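Local coordinates for secreted protein (Streptomyces lividans TK24, PDB 5LXZ), which probably works as a copper-radical oxidase of the galactose oxidase-like AA5 family, being a secreted protein that binds copper, at residues P414-L419 and V535-L540; Y505-P510 and D590-P595; T526-A531 and D564-T569. The protein carries 1 engineered substitution. One frame throughout, in Å; residues are numbered along the deposited sequence.

Overall arrangement
All three contacts lie on one side of the chain's centre and involve its C-terminal Early set domain. The centres of contact 1 and contact 2 are about 11 Å apart, those of contact 2 and contact 3 about 16 Å, and those of contact 1 and contact 3 about 18 Å. The segments run in the order 414-419, 505-510, 526-531, 535-540, 564-569, 590-595. Strands 535-541, 567-571 and 524-528 share one mixed sheet. Contact 1 joins it to a Kelch blade, contact 2 fixes a loop at its end, and contact 3 lies at one edge. Docking may bear on the copper site, whose ligands H548 and Y248 lie in the two parts, though no contact reaches it.

Contact 1 (P414-L419 and V535-L540); sequences PDDSVL and VKKVRL. With EDO (1,2-ethanediol), chain K.
R539 reaches from its strand to D416, in the turn between strands 409-412 and 418-421, and its chain can be followed atom by atom. CB leaves the strand toward the turn, and CG passes the carbonyl of P414, with R539 CG 3.6 Å from P414 O. A bend at CG (chi2 -67°) then carries CD past the near oxygen of D416 and brings the NE/NH2 edge of the guanidinium up to the carboxylate. R539 NE donates to D416 OD1 at 2.7 Å with an N-H...O angle of 164°, while R539 NH2 donates to D416 OD2 at 2.8 Å. Both oxygens use their syn lone pairs and the two planes lie only 16° apart, the evidence for a side-on, two-pronged salt bridge. R539 NH1 folds back on its own strand and donates to V538 O at 2.9 Å, fixing the rotation of the group. NH1 and NH2 also bind O1 of an ethanediol, probably from the crystallisation liquor, at the guanidinium edge. One guanidinium face carries K537 CB, 3.8 Å above the plane. From there the extended K537 chain brings NZ to 3.1 Å from D416 OD2, met from above the carboxylate plane, so this oxygen serves two cations; a weak bond to D415 O adds to the hold. With an alanine at R539, D416 would probably keep only K537 as its salt-bridge partner across this contact, its carboxylate freer to turn. Within the turn, D415 OD1 accepts from S417 N at 3.0 Å, an Asx turn, and from S417 OG. The whole is a salt-bridge network of D416, K537 and R539 at a domain interface, tying a hairpin turn of a Kelch propeller blade to the sheet of the galactose oxidase-like Early set domain.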
loop_
_atom_site.group_PDB
_atom_site.type_symbol
_atom_site.label_atom_id
_atom_site.label_comp_id
_atom_site.label_asym_id
_atom_site.label_seq_id
_atom_site.Cartn_x
_atom_site.Cartn_y
_atom_site.Cartn_z
ATOM N N PRO A 414 -1.334 -19.343 7.164
ATOM C CA PRO A 414 -0.734 -20.591 6.680
ATOM C C PRO A 414 -1.648 -21.777 6.427
ATOM O O PRO A 414 -1.200 -22.768 5.827
ATOM C CB PRO A 414 0.327 -20.910 7.727
ATOM C CG PRO A 414 -0.100 -20.207 8.918
ATOM C CD PRO A 414 -0.795 -18.956 8.472
ATOM N N ASP A 415 -2.905 -21.672 6.829
ATOM C CA ASP A 415 -3.893 -22.691 6.529
ATOM C C ASP A 415 -4.700 -22.397 5.258
ATOM O O ASP A 415 -5.688 -23.070 4.987
ATOM C CB ASP A 415 -4.823 -22.903 7.721
ATOM C CG ASP A 415 -5.659 -21.695 8.038
ATOM O OD1 ASP A 415 -5.415 -20.598 7.484
ATOM O OD2 ASP A 415 -6.593 -21.820 8.848
ATOM N N ASP A 416 -4.298 -21.360 4.506
ATOM C CA ASP A 416 -4.972 -20.893 3.277
ATOM C C ASP A 416 -6.168 -19.999 3.529
ATOM O O ASP A 416 -6.799 -19.523 2.554
ATOM C CB ASP A 416 -5.334 -21.985 2.292
ATOM C CG ASP A 416 -4.159 -22.773 1.825
ATOM O OD1 ASP A 416 -3.033 -22.247 1.768
ATOM O OD2 ASP A 416 -4.347 -23.959 1.437
ATOM N N SER A 417 -6.490 -19.716 4.775
ATOM C CA SER A 417 -7.426 -18.644 5.063
ATOM C C SER A 417 -6.785 -17.268 4.887
ATOM O O SER A 417 -5.567 -17.140 4.841
ATOM C CB SER A 417 -8.044 -18.814 6.452
ATOM O OG SER A 417 -7.169 -18.541 7.497
ATOM N N VAL A 418 -7.631 -16.271 4.710
ATOM C CA VAL A 418 -7.215 -14.885 4.660
ATOM C C VAL A 418 -7.954 -14.131 5.754
ATOM O O VAL A 418 -9.170 -14.100 5.779
ATOM C CB VAL A 418 -7.488 -14.237 3.301
ATOM C CG1 VAL A 418 -6.979 -12.785 3.289
ATOM C CG2 VAL A 418 -6.807 -15.030 2.195
ATOM N N LEU A 419 -7.239 -13.512 6.648
ATOM C CA LEU A 419 -7.809 -12.676 7.689
ATOM C C LEU A 419 -8.112 -11.302 7.159
ATOM O O LEU A 419 -7.173 -10.609 6.734
ATOM C CB LEU A 419 -6.884 -12.592 8.896
ATOM C CG LEU A 419 -7.315 -11.743 10.075
ATOM C CD1 LEU A 419 -8.584 -12.258 10.717
ATOM C CD2 LEU A 419 -6.175 -11.619 11.086
ATOM N N VAL A 535 1.217 -34.148 8.448
ATOM C CA VAL A 535 1.229 -32.922 7.635
ATOM C C VAL A 535 0.336 -33.120 6.420
ATOM O O VAL A 535 0.447 -34.133 5.711
ATOM C CB VAL A 535 2.679 -32.575 7.237
ATOM C CG1 VAL A 535 2.717 -31.443 6.218
ATOM C CG2 VAL A 535 3.468 -32.189 8.461
ATOM N N LYS A 536 -0.527 -32.146 6.150
ATOM C CA LYS A 536 -1.343 -32.134 4.956
ATOM C C LYS A 536 -0.988 -31.047 3.963
ATOM O O LYS A 536 -1.278 -31.189 2.775
ATOM C CB LYS A 536 -2.828 -31.985 5.297
ATOM C CG LYS A 536 -3.396 -33.163 6.061
ATOM C CD LYS A 536 -3.345 -34.501 5.310
ATOM C CE LYS A 536 -4.206 -34.518 4.076
ATOM N NZ LYS A 536 -4.475 -35.941 3.691
ATOM N N LYS A 537 -0.401 -29.958 4.456
ATOM C CA LYS A 537 -0.099 -28.793 3.619
ATOM C C LYS A 537 1.239 -28.245 4.015
ATOM O O LYS A 537 1.552 -28.160 5.190
ATOM C CB LYS A 537 -1.109 -27.677 3.838
ATOM C CG LYS A 537 -2.476 -27.908 3.263
ATOM C CD LYS A 537 -3.343 -26.706 3.566
ATOM C CE LYS A 537 -4.749 -26.952 3.134
ATOM N NZ LYS A 537 -5.554 -25.799 3.574
ATOM N N VAL A 538 2.012 -27.837 3.014
ATOM C CA VAL A 538 3.237 -27.095 3.258
ATOM C C VAL A 538 3.088 -25.811 2.433
ATOM O O VAL A 538 2.763 -25.863 1.237
ATOM C CB VAL A 538 4.474 -27.890 2.818
ATOM C CG1 VAL A 538 5.770 -27.109 3.011
ATOM C CG2 VAL A 538 4.544 -29.201 3.615
ATOM N N ARG A 539 3.366 -24.681 3.061
ATOM C CA ARG A 539 3.237 -23.380 2.417
ATOM C C ARG A 539 4.505 -22.565 2.621
ATOM O O ARG A 539 5.027 -22.470 3.742
ATOM C CB ARG A 539 2.039 -22.636 3.012
ATOM C CG ARG A 539 0.691 -23.262 2.775
ATOM C CD ARG A 539 0.338 -23.218 1.300
ATOM N NE ARG A 539 -0.950 -23.856 0.994
ATOM C CZ ARG A 539 -1.096 -25.110 0.572
ATOM N NH1 ARG A 539 -0.074 -25.936 0.451
ATOM N NH2 ARG A 539 -2.323 -25.565 0.317
ATOM N N LEU A 540 4.962 -21.967 1.527
ATOM C CA LEU A 540 6.040 -21.016 1.548
ATOM C C LEU A 540 5.420 -19.633 1.428
ATOM O O LEU A 540 4.784 -19.348 0.426
ATOM C CB LEU A 540 6.926 -21.321 0.382
ATOM C CG LEU A 540 8.364 -21.100 0.446
ATOM C CD1 LEU A 540 9.049 -21.756 1.648
ATOM C CD2 LEU A 540 9.026 -21.508 -0.880
HETATM C C1 EDO K . -0.382 -28.885 -1.588
HETATM O O1 EDO K . -1.438 -28.190 -0.924
HETATM C C2 EDO K . 0.605 -29.568 -0.626
HETATM O O2 EDO K . 1.325 -28.647 0.242
#

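Contact 2 (Y505-P510 and D590-P595); sequences YRDSRP and DGEGTP. With PO4 (phosphate ion), chain G.
D590 meets P510 at the start of a type I beta turn, D590 to G593, that also contains an Asx turn. The turn leads out of strand 582-590 of the Early set domain and packs on the loop 505-510, which runs into that domain's sheet. D590 OD2 lies 3.7 Å from P510 CD, while its OD1 looks back into the turn. There E592 N donates to D590 OD1 at 2.9 Å and T594 N donates to D590 OD1 at 3.0 Å, from opposite faces of the carboxylate plane; this pair of bonds pins the acid. A water joins D590 OD2, 2.6 Å away, to S508 O, bridging the segments. E592 extends from the turn to D507, where E592 OE1 and D507 OD1 approach to 2.8 Å. Both are acceptors of like charge, so the encounter is probably unfavourable unless the ionisation of one is shifted; the carboxylate planes stand 72° apart. T594 faces the opposite segment: its CG2, anti to the backbone N, rests 3.6 Å from R509 CB, and its carbonyl O touches the P510 ring. At P595 the contact becomes a two-nitrogen grip on one atom. R509 NE donates to P595 O at 2.8 Å, in the carbonyl plane, and NH2 reaches the same oxygen from above that plane. NH2 also bonds D469 O, while R509 NH1 donates to O3 of a phosphate, probably from the crystallisation liquor, at 2.9 Å.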
loop_
_atom_site.group_PDB
_atom_site.type_symbol
_atom_site.label_atom_id
_atom_site.label_comp_id
_atom_site.label_asym_id
_atom_site.label_seq_id
_atom_site.Cartn_x
_atom_site.Cartn_y
_atom_site.Cartn_z
ATOM N N TYR A 505 -5.717 -22.432 19.230
ATOM C CA TYR A 505 -6.582 -22.805 20.400
ATOM C C TYR A 505 -7.183 -24.175 20.252
ATOM O O TYR A 505 -8.339 -24.411 20.654
ATOM C CB TYR A 505 -7.677 -21.759 20.566
ATOM C CG TYR A 505 -7.150 -20.465 21.079
ATOM C CD1 TYR A 505 -6.754 -20.330 22.423
ATOM C CD2 TYR A 505 -7.004 -19.339 20.245
ATOM C CE1 TYR A 505 -6.246 -19.153 22.910
ATOM C CE2 TYR A 505 -6.523 -18.142 20.745
ATOM C CZ TYR A 505 -6.113 -18.045 22.075
ATOM O OH TYR A 505 -5.607 -16.891 22.627
ATOM N N ARG A 506 -6.374 -25.070 19.701
ATOM C CA ARG A 506 -6.786 -26.392 19.247
ATOM C C ARG A 506 -5.821 -27.395 19.895
ATOM O O ARG A 506 -5.317 -27.138 20.994
ATOM C CB ARG A 506 -6.778 -26.415 17.703
ATOM C CG ARG A 506 -8.177 -26.433 17.121
ATOM C CD ARG A 506 -8.353 -25.348 16.080
ATOM N NE ARG A 506 -9.718 -24.836 16.012
ATOM C CZ ARG A 506 -10.172 -24.132 14.985
ATOM N NH1 ARG A 506 -9.349 -23.872 13.970
ATOM N NH2 ARG A 506 -11.427 -23.688 14.958
ATOM N N ASP A 507 -5.592 -28.536 19.251
ATOM C CA ASP A 507 -4.547 -29.487 19.655
ATOM C C ASP A 507 -3.133 -28.924 19.438
ATOM O O ASP A 507 -2.922 -27.909 18.737
ATOM C CB ASP A 507 -4.718 -30.826 18.919
ATOM C CG ASP A 507 -5.949 -31.602 19.382
ATOM O OD1 ASP A 507 -7.077 -31.231 19.001
ATOM O OD2 ASP A 507 -5.792 -32.599 20.123
ATOM N N SER A 508 -2.154 -29.598 20.029
ATOM C CA SER A 508 -0.762 -29.222 19.905
ATOM C C SER A 508 -0.360 -29.073 18.450
ATOM O O SER A 508 -0.853 -29.757 17.559
ATOM C CB SER A 508 0.131 -30.252 20.580
ATOM O OG SER A 508 -0.278 -30.410 21.926
ATOM N N ARG A 509 0.538 -28.160 18.198
ATOM C CA ARG A 509 0.857 -27.874 16.825
ATOM C C ARG A 509 1.974 -28.811 16.349
ATOM O O ARG A 509 2.747 -29.352 17.169
ATOM C CB ARG A 509 1.149 -26.375 16.656
ATOM C CG ARG A 509 2.368 -25.855 17.356
ATOM C CD ARG A 509 2.276 -24.360 17.561
ATOM N NE ARG A 509 2.158 -23.642 16.296
ATOM C CZ ARG A 509 2.231 -22.329 16.158
ATOM N NH1 ARG A 509 2.421 -21.513 17.195
ATOM N NH2 ARG A 509 2.118 -21.830 14.974
ATOM N N PRO A 510 2.045 -29.066 15.036
ATOM C CA PRO A 510 3.164 -29.822 14.523
ATOM C C PRO A 510 4.487 -29.131 14.805
ATOM O O PRO A 510 4.593 -27.903 14.725
ATOM C CB PRO A 510 2.913 -29.907 13.009
ATOM C CG PRO A 510 1.795 -29.024 12.710
ATOM C CD PRO A 510 1.113 -28.650 13.975
ATOM N N ASP A 590 -1.212 -29.445 9.789
ATOM C CA ASP A 590 -1.683 -30.838 9.916
ATOM C C ASP A 590 -3.118 -30.995 9.449
ATOM O O ASP A 590 -3.773 -30.042 9.015
ATOM C CB ASP A 590 -1.440 -31.345 11.336
ATOM C CG ASP A 590 -2.303 -30.662 12.390
ATOM O OD1 ASP A 590 -3.328 -30.027 12.063
ATOM O OD2 ASP A 590 -1.902 -30.734 13.570
ATOM N N GLY A 591 -3.674 -32.196 9.657
ATOM C CA GLY A 591 -5.044 -32.488 9.241
ATOM C C GLY A 591 -6.165 -31.853 10.039
ATOM O O GLY A 591 -7.313 -31.907 9.616
ATOM N N GLU A 592 -5.823 -31.260 11.180
ATOM C CA GLU A 592 -6.734 -30.424 11.967
ATOM C C GLU A 592 -6.675 -28.956 11.519
ATOM O O GLU A 592 -7.456 -28.134 11.985
ATOM C CB GLU A 592 -6.385 -30.488 13.449
ATOM C CG GLU A 592 -6.323 -31.900 14.020
ATOM C CD GLU A 592 -5.878 -31.925 15.481
ATOM O OE1 GLU A 592 -6.581 -31.293 16.279
ATOM O OE2 GLU A 592 -4.835 -32.555 15.815
ATOM N N GLY A 593 -5.748 -28.625 10.613
ATOM C CA GLY A 593 -5.549 -27.239 10.172
ATOM C C GLY A 593 -4.652 -26.419 11.082
ATOM O O GLY A 593 -4.632 -25.186 10.988
ATOM N N THR A 594 -3.882 -27.086 11.930
ATOM C CA THR A 594 -3.003 -26.399 12.878
ATOM C C THR A 594 -1.607 -26.258 12.275
ATOM O O THR A 594 -0.992 -27.242 11.871
ATOM C CB THR A 594 -2.894 -27.161 14.199
ATOM O OG1 THR A 594 -4.219 -27.390 14.680
ATOM C CG2 THR A 594 -2.137 -26.380 15.209
ATOM N N PRO A 595 -1.091 -25.020 12.169
ATOM C CA PRO A 595 0.234 -24.805 11.599
ATOM C C PRO A 595 1.360 -24.898 12.592
ATOM O O PRO A 595 1.196 -24.542 13.774
ATOM C CB PRO A 595 0.130 -23.374 11.076
ATOM C CG PRO A 595 -0.770 -22.696 12.068
ATOM C CD PRO A 595 -1.761 -23.749 12.508
HETATM P P PO4 G . 2.730 -20.982 20.756
HETATM O O1 PO4 G . 3.814 -21.169 21.797
HETATM O O2 PO4 G . 3.232 -19.872 19.813
HETATM O O3 PO4 G . 2.466 -22.275 20.015
HETATM O O4 PO4 G . 1.419 -20.624 21.405
HETATM O O HOH W 1 -3.067 -30.116 15.841
#

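Contact 3 (T526-A531 and D564-T569); sequences TFTSRA and DGDKLT
F527 and L568 form the antiparallel hydrogen-bonded pair at the heart of this contact: F527 N donates to L568 O at 2.8 Å, and L568 N donates to F527 O at 2.9 Å with an almost straight N-H...O angle of 175°. Non-hydrogen-bonded pairs flank it, T526 with T569 and T528 with K567. In the first of these the hydroxyls meet across the strands, T526 OG1 and T569 OG1 sharing a hydrogen bond of 2.9 Å. Each OG1 sits beside its own backbone N (chi1 near -60° in both), which brings the two oxygens together. T528 CG2 runs alongside D566, 4.0 Å from D566 OD2, the two side chains pointing the same way.

Farther along, S529 N donates to D566 O at 2.8 Å, prolonging the pairing beyond the strand. D566 belongs to a type II' turn, D564 to K567, closed by K567 N to D564 O. K567 bends back so that its NZ makes a salt bridge with D566 OD1 at 3.2 Å. A water donates to both R530 O and G565 O, and D511 holds S529 OG and the amides of R530 and A531.

Strand 524-528 is one of the two outermost strands of the Early set domain's mixed sheet, with 567-571 and then 556-564 beside it; F527 packs inward on M586 of strand 582-590 and V601 of strand 599-603, while L568 lies on V588.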
loop_
_atom_site.group_PDB
_atom_site.type_symbol
_atom_site.label_atom_id
_atom_site.label_comp_id
_atom_site.label_asym_id
_atom_site.label_seq_id
_atom_site.Cartn_x
_atom_site.Cartn_y
_atom_site.Cartn_z
ATOM N N THR A 526 15.054 -31.128 3.312
ATOM C CA THR A 526 14.503 -32.039 4.299
ATOM C C THR A 526 14.573 -31.372 5.665
ATOM O O THR A 526 15.560 -30.749 6.037
ATOM C CB THR A 526 15.259 -33.385 4.257
ATOM O OG1 THR A 526 15.095 -33.970 2.962
ATOM C CG2 THR A 526 14.706 -34.383 5.271
ATOM N N PHE A 527 13.480 -31.512 6.390
ATOM C CA PHE A 527 13.257 -30.939 7.695
ATOM C C PHE A 527 12.898 -32.076 8.646
ATOM O O PHE A 527 12.506 -33.154 8.216
ATOM C CB PHE A 527 12.096 -29.938 7.625
ATOM C CG PHE A 527 12.400 -28.735 6.797
ATOM C CD1 PHE A 527 12.327 -28.798 5.412
ATOM C CD2 PHE A 527 12.812 -27.541 7.412
ATOM C CE1 PHE A 527 12.619 -27.675 4.637
ATOM C CE2 PHE A 527 13.113 -26.422 6.640
ATOM C CZ PHE A 527 13.007 -26.506 5.254
ATOM N N THR A 528 13.015 -31.803 9.933
ATOM C CA THR A 528 12.569 -32.741 10.960
ATOM C C THR A 528 11.234 -32.326 11.526
ATOM O O THR A 528 11.053 -31.181 11.972
ATOM C CB THR A 528 13.607 -32.832 12.075
ATOM O OG1 THR A 528 14.847 -33.257 11.502
ATOM C CG2 THR A 528 13.201 -33.821 13.180
ATOM N N SER A 529 10.305 -33.267 11.540
ATOM C CA SER A 529 9.071 -33.089 12.271
ATOM C C SER A 529 8.670 -34.437 12.850
ATOM O O SER A 529 8.415 -35.359 12.087
ATOM C CB SER A 529 7.946 -32.605 11.365
ATOM O OG SER A 529 6.743 -32.508 12.100
ATOM N N ARG A 530 8.620 -34.532 14.169
ATOM C CA ARG A 530 8.033 -35.728 14.808
ATOM C C ARG A 530 6.596 -35.970 14.323
ATOM O O ARG A 530 6.157 -37.121 14.184
ATOM C CB ARG A 530 8.100 -35.602 16.326
ATOM C CG ARG A 530 9.523 -35.664 16.855
ATOM C CD ARG A 530 9.558 -35.526 18.374
ATOM N NE ARG A 530 9.099 -34.203 18.819
ATOM C CZ ARG A 530 9.849 -33.098 18.890
ATOM N NH1 ARG A 530 11.136 -33.098 18.546
ATOM N NH2 ARG A 530 9.296 -31.962 19.308
ATOM N N ALA A 531 5.886 -34.888 13.998
ATOM C CA ALA A 531 4.542 -34.953 13.437
ATOM C C ALA A 531 4.502 -34.996 11.907
ATOM O O ALA A 531 3.475 -34.677 11.304
ATOM C CB ALA A 531 3.759 -33.745 13.933
ATOM N N ASP A 564 8.522 -39.246 5.777
ATOM C CA ASP A 564 9.055 -40.586 6.067
ATOM C C ASP A 564 9.601 -40.565 7.491
ATOM O O ASP A 564 10.630 -39.965 7.773
ATOM C CB ASP A 564 10.126 -40.895 5.056
ATOM C CG ASP A 564 10.664 -42.298 5.183
ATOM O OD1 ASP A 564 10.035 -43.141 5.856
ATOM O OD2 ASP A 564 11.730 -42.545 4.589
ATOM N N GLY A 565 8.887 -41.201 8.415
ATOM C CA GLY A 565 9.316 -41.161 9.812
ATOM C C GLY A 565 9.223 -39.731 10.300
ATOM O O GLY A 565 8.181 -39.097 10.145
ATOM N N ASP A 566 10.299 -39.223 10.879
ATOM C CA ASP A 566 10.303 -37.860 11.403
ATOM C C ASP A 566 10.904 -36.862 10.389
ATOM O O ASP A 566 11.289 -35.763 10.789
ATOM C CB ASP A 566 11.013 -37.792 12.765
ATOM C CG ASP A 566 12.518 -38.058 12.691
ATOM O OD1 ASP A 566 13.020 -38.553 11.653
ATOM O OD2 ASP A 566 13.235 -37.767 13.706
ATOM N N LYS A 567 11.016 -37.279 9.123
ATOM C CA LYS A 567 11.628 -36.467 8.063
ATOM C C LYS A 567 10.568 -36.023 7.067
ATOM O O LYS A 567 9.741 -36.819 6.611
ATOM C CB LYS A 567 12.715 -37.235 7.329
ATOM C CG LYS A 567 13.888 -37.666 8.200
ATOM C CD LYS A 567 14.755 -36.527 8.716
ATOM C CE LYS A 567 16.093 -37.055 9.231
ATOM N NZ LYS A 567 15.920 -38.116 10.267
ATOM N N LEU A 568 10.560 -34.719 6.795
ATOM C CA LEU A 568 9.664 -34.112 5.842
ATOM C C LEU A 568 10.509 -33.506 4.734
ATOM O O LEU A 568 11.307 -32.615 4.992
ATOM C CB LEU A 568 8.873 -33.033 6.549
ATOM C CG LEU A 568 7.775 -32.461 5.678
ATOM C CD1 LEU A 568 6.582 -33.403 5.556
ATOM C CD2 LEU A 568 7.309 -31.135 6.230
ATOM N N THR A 569 10.345 -34.009 3.515
ATOM C CA THR A 569 11.074 -33.479 2.344
ATOM C C THR A 569 10.101 -32.636 1.558
ATOM O O THR A 569 9.061 -33.103 1.173
ATOM C CB THR A 569 11.628 -34.598 1.494
ATOM O OG1 THR A 569 12.565 -35.290 2.332
ATOM C CG2 THR A 569 12.344 -34.076 0.277
HETATM O O HOH W 2 5.747 -38.640 11.591
#